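Local coordinates for protein fatty acid amide hydrolase (Candida albicans, PDB 6KVR) that is an amidase signature enzyme that probably hydrolyses monocarboxylic acid amides to the carboxylate and ammonium, at residues 248-253 and 307-312. Sequence-based numbering, arbitrary orientation.
Sequences IGVGSD and ELWMKA
W309 of helix 303-317 packs its indole against I248 and V250 of strand 248-253, a helix-on-sheet contact in the core of the amidase signature fold. No hydrogen bond joins the two segments; the evidence for packing is 183 Å² of buried surface and a few apolar approaches. W309 holds CG anti to its own N (chi1 -167°), which carries the ring from the helix over to the strand. I248 meets the pyrrole side: its CG2 lies 3.8 Å from W309 CD1, and its CD1 reaches the same carbon at 4.0 Å, so both branches of the isoleucine converge on one ring atom, the two side chains meeting at a slant. V250 lies two residues further along the strand; the V250 and W309 side chains cross at about a right angle, with V250 CG1 4.1 Å from W309 CZ2. L190 of helix 185-192 touches both V250 and W309, adding a third element to the cluster. The strand continues from this apolar patch toward the predicted catalytic site, where S252 OG hydrogen-bonds K158 NZ, a predicted charge-relay residue. W309 NE1 is buried with no polar partner in the model; V250 CG2 sits 4.0 Å from that nitrogen.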
ATOM      1  N   ILE A 248     -22.626 -10.375 -14.019  1.00 27.06           N
ATOM      2  CA  ILE A 248     -21.286 -10.177 -13.483  1.00 27.87           C
ATOM      3  C   ILE A 248     -21.231 -10.864 -12.128  1.00 28.65           C
ATOM      4  O   ILE A 248     -22.230 -10.923 -11.404  1.00 29.25           O
ATOM      5  CB  ILE A 248     -20.905  -8.684 -13.335  1.00 25.23           C
ATOM      6  CG1 ILE A 248     -21.179  -7.913 -14.618  1.00 26.93           C
ATOM      7  CG2 ILE A 248     -19.431  -8.529 -12.952  1.00 28.56           C
ATOM      8  CD1 ILE A 248     -20.885  -6.415 -14.523  1.00 32.38           C
ATOM      9  N   GLY A 249     -20.061 -11.408 -11.799  1.00 26.15           N
ATOM     10  CA  GLY A 249     -19.823 -11.937 -10.469  1.00 28.55           C
ATOM     11  C   GLY A 249     -18.704 -11.199  -9.755  1.00 25.42           C
ATOM     12  O   GLY A 249     -17.830 -10.609 -10.394  1.00 27.91           O
ATOM     13  N   VAL A 250     -18.721 -11.224  -8.431  1.00 26.65           N
ATOM     14  CA  VAL A 250     -17.707 -10.570  -7.608  1.00 26.68           C
ATOM     15  C   VAL A 250     -17.056 -11.634  -6.738  1.00 25.83           C
ATOM     16  O   VAL A 250     -17.746 -12.336  -5.989  1.00 29.41           O
ATOM     17  CB  VAL A 250     -18.303  -9.453  -6.740  1.00 27.16           C
ATOM     18  CG1 VAL A 250     -17.169  -8.627  -6.063  1.00 27.25           C
ATOM     19  CG2 VAL A 250     -19.177  -8.558  -7.582  1.00 24.91           C
ATOM     20  N   GLY A 251     -15.736 -11.757  -6.841  1.00 28.75           N
ATOM     21  CA  GLY A 251     -14.985 -12.665  -5.994  1.00 27.68           C
ATOM     22  C   GLY A 251     -13.813 -11.986  -5.301  1.00 26.96           C
ATOM     23  O   GLY A 251     -13.689 -10.761  -5.317  1.00 25.45           O
ATOM     24  N   SER A 252     -12.947 -12.783  -4.695  1.00 24.45           N
ATOM     25  CA  SER A 252     -11.740 -12.297  -4.055  1.00 26.69           C
ATOM     26  C   SER A 252     -10.608 -13.243  -4.430  1.00 27.25           C
ATOM     27  O   SER A 252     -10.842 -14.377  -4.860  1.00 28.91           O
ATOM     28  CB  SER A 252     -11.905 -12.220  -2.534  1.00 25.96           C
ATOM     29  OG  SER A 252     -12.086 -13.528  -2.005  1.00 33.08           O
ATOM     30  N   ASP A 253      -9.371 -12.770  -4.275  1.00 23.24           N
ATOM     31  CA  ASP A 253      -8.227 -13.478  -4.857  1.00 21.08           C
ATOM     32  C   ASP A 253      -7.011 -13.208  -3.975  1.00 26.84           C
ATOM     33  O   ASP A 253      -6.464 -12.103  -3.942  1.00 23.25           O
ATOM     34  CB  ASP A 253      -7.990 -13.072  -6.309  1.00 20.80           C
ATOM     35  CG  ASP A 253      -6.989 -13.995  -7.050  1.00 26.99           C
ATOM     36  OD1 ASP A 253      -5.855 -14.201  -6.551  1.00 23.89           O
ATOM     37  OD2 ASP A 253      -7.326 -14.484  -8.169  1.00 19.14           O
ATOM     38  N   GLU A 307     -14.511  -4.339 -17.737  1.00 32.35           N
ATOM     39  CA  GLU A 307     -14.131  -2.931 -17.833  1.00 31.74           C
ATOM     40  C   GLU A 307     -15.225  -2.025 -17.278  1.00 32.35           C
ATOM     41  O   GLU A 307     -14.940  -1.068 -16.544  1.00 31.02           O
ATOM     42  CB  GLU A 307     -13.807  -2.577 -19.288  1.00 35.51           C
ATOM     43  CG  GLU A 307     -12.819  -1.439 -19.484  1.00 38.59           C
ATOM     44  CD  GLU A 307     -13.496  -0.073 -19.503  1.00 49.00           C
ATOM     45  OE1 GLU A 307     -14.624   0.016 -20.052  1.00 55.03           O
ATOM     46  OE2 GLU A 307     -12.885   0.922 -19.030  1.00 49.92           O
ATOM     47  N   LEU A 308     -16.486  -2.320 -17.611  1.00 30.58           N
ATOM     48  CA  LEU A 308     -17.603  -1.545 -17.081  1.00 32.18           C
ATOM     49  C   LEU A 308     -17.574  -1.514 -15.559  1.00 32.78           C
ATOM     50  O   LEU A 308     -17.800  -0.468 -14.939  1.00 31.45           O
ATOM     51  CB  LEU A 308     -18.928  -2.145 -17.565  1.00 31.28           C
ATOM     52  CG  LEU A 308     -20.188  -1.593 -16.883  1.00 34.84           C
ATOM     53  CD1 LEU A 308     -20.398  -0.136 -17.259  1.00 39.74           C
ATOM     54  CD2 LEU A 308     -21.444  -2.406 -17.162  1.00 31.21           C
ATOM     55  N   TRP A 309     -17.316  -2.674 -14.947  1.00 29.89           N
ATOM     56  CA  TRP A 309     -17.397  -2.813 -13.498  1.00 28.44           C
ATOM     57  C   TRP A 309     -16.293  -2.009 -12.811  1.00 25.72           C
ATOM     58  O   TRP A 309     -16.562  -1.220 -11.905  1.00 25.96           O
ATOM     59  CB  TRP A 309     -17.322  -4.301 -13.144  1.00 24.77           C
ATOM     60  CG  TRP A 309     -17.693  -4.658 -11.757  1.00 24.72           C
ATOM     61  CD1 TRP A 309     -18.904  -5.083 -11.321  1.00 26.76           C
ATOM     62  CD2 TRP A 309     -16.833  -4.652 -10.612  1.00 26.30           C
ATOM     63  NE1 TRP A 309     -18.868  -5.331  -9.971  1.00 28.22           N
ATOM     64  CE2 TRP A 309     -17.606  -5.075  -9.508  1.00 25.83           C
ATOM     65  CE3 TRP A 309     -15.494  -4.306 -10.408  1.00 23.32           C
ATOM     66  CZ2 TRP A 309     -17.085  -5.178  -8.220  1.00 21.80           C
ATOM     67  CZ3 TRP A 309     -14.970  -4.414  -9.124  1.00 27.60           C
ATOM     68  CH2 TRP A 309     -15.767  -4.854  -8.048  1.00 27.31           C
HETATM   69  N   MSE A 310     -15.052  -2.163 -13.256  1.00 26.78           N
HETATM   70  CA  MSE A 310     -13.953  -1.390 -12.706  1.00 26.64           C
HETATM   71  C   MSE A 310     -14.215   0.110 -12.821  1.00 30.11           C
HETATM   72  O   MSE A 310     -14.110   0.845 -11.832  1.00 31.48           O
HETATM   73  CB  MSE A 310     -12.640  -1.754 -13.410  1.00 30.85           C
HETATM   74  CG  MSE A 310     -12.261  -3.229 -13.283  1.00 29.00           C
HETATM   75 SE   MSE A 310     -11.826  -3.714 -11.420  1.00 40.55          SE
HETATM   76  CE  MSE A 310     -10.005  -2.912 -11.338  1.00 29.18           C
ATOM     77  N   LYS A 311     -14.560   0.555 -14.034  1.00 32.36           N
ATOM     78  CA  LYS A 311     -14.761   1.980 -14.281  1.00 28.49           C
ATOM     79  C   LYS A 311     -15.858   2.542 -13.393  1.00 28.30           C
ATOM     80  O   LYS A 311     -15.682   3.597 -12.773  1.00 28.53           O
ATOM     81  CB  LYS A 311     -15.096   2.233 -15.753  1.00 32.81           C
ATOM     82  CG  LYS A 311     -15.267   3.718 -16.117  1.00 32.66           C
ATOM     83  CD  LYS A 311     -15.654   3.847 -17.582  1.00 45.93           C
ATOM     84  CE  LYS A 311     -17.095   3.396 -17.803  1.00 52.42           C
ATOM     85  NZ  LYS A 311     -17.257   2.494 -19.001  1.00 59.38           N
ATOM     86  N   ALA A 312     -16.998   1.844 -13.311  1.00 27.66           N
ATOM     87  CA  ALA A 312     -18.100   2.324 -12.479  1.00 26.57           C
ATOM     88  C   ALA A 312     -17.728   2.293 -10.997  1.00 30.20           C
ATOM     89  O   ALA A 312     -17.955   3.268 -10.266  1.00 25.16           O
ATOM     90  CB  ALA A 312     -19.356   1.491 -12.736  1.00 27.72           C
TER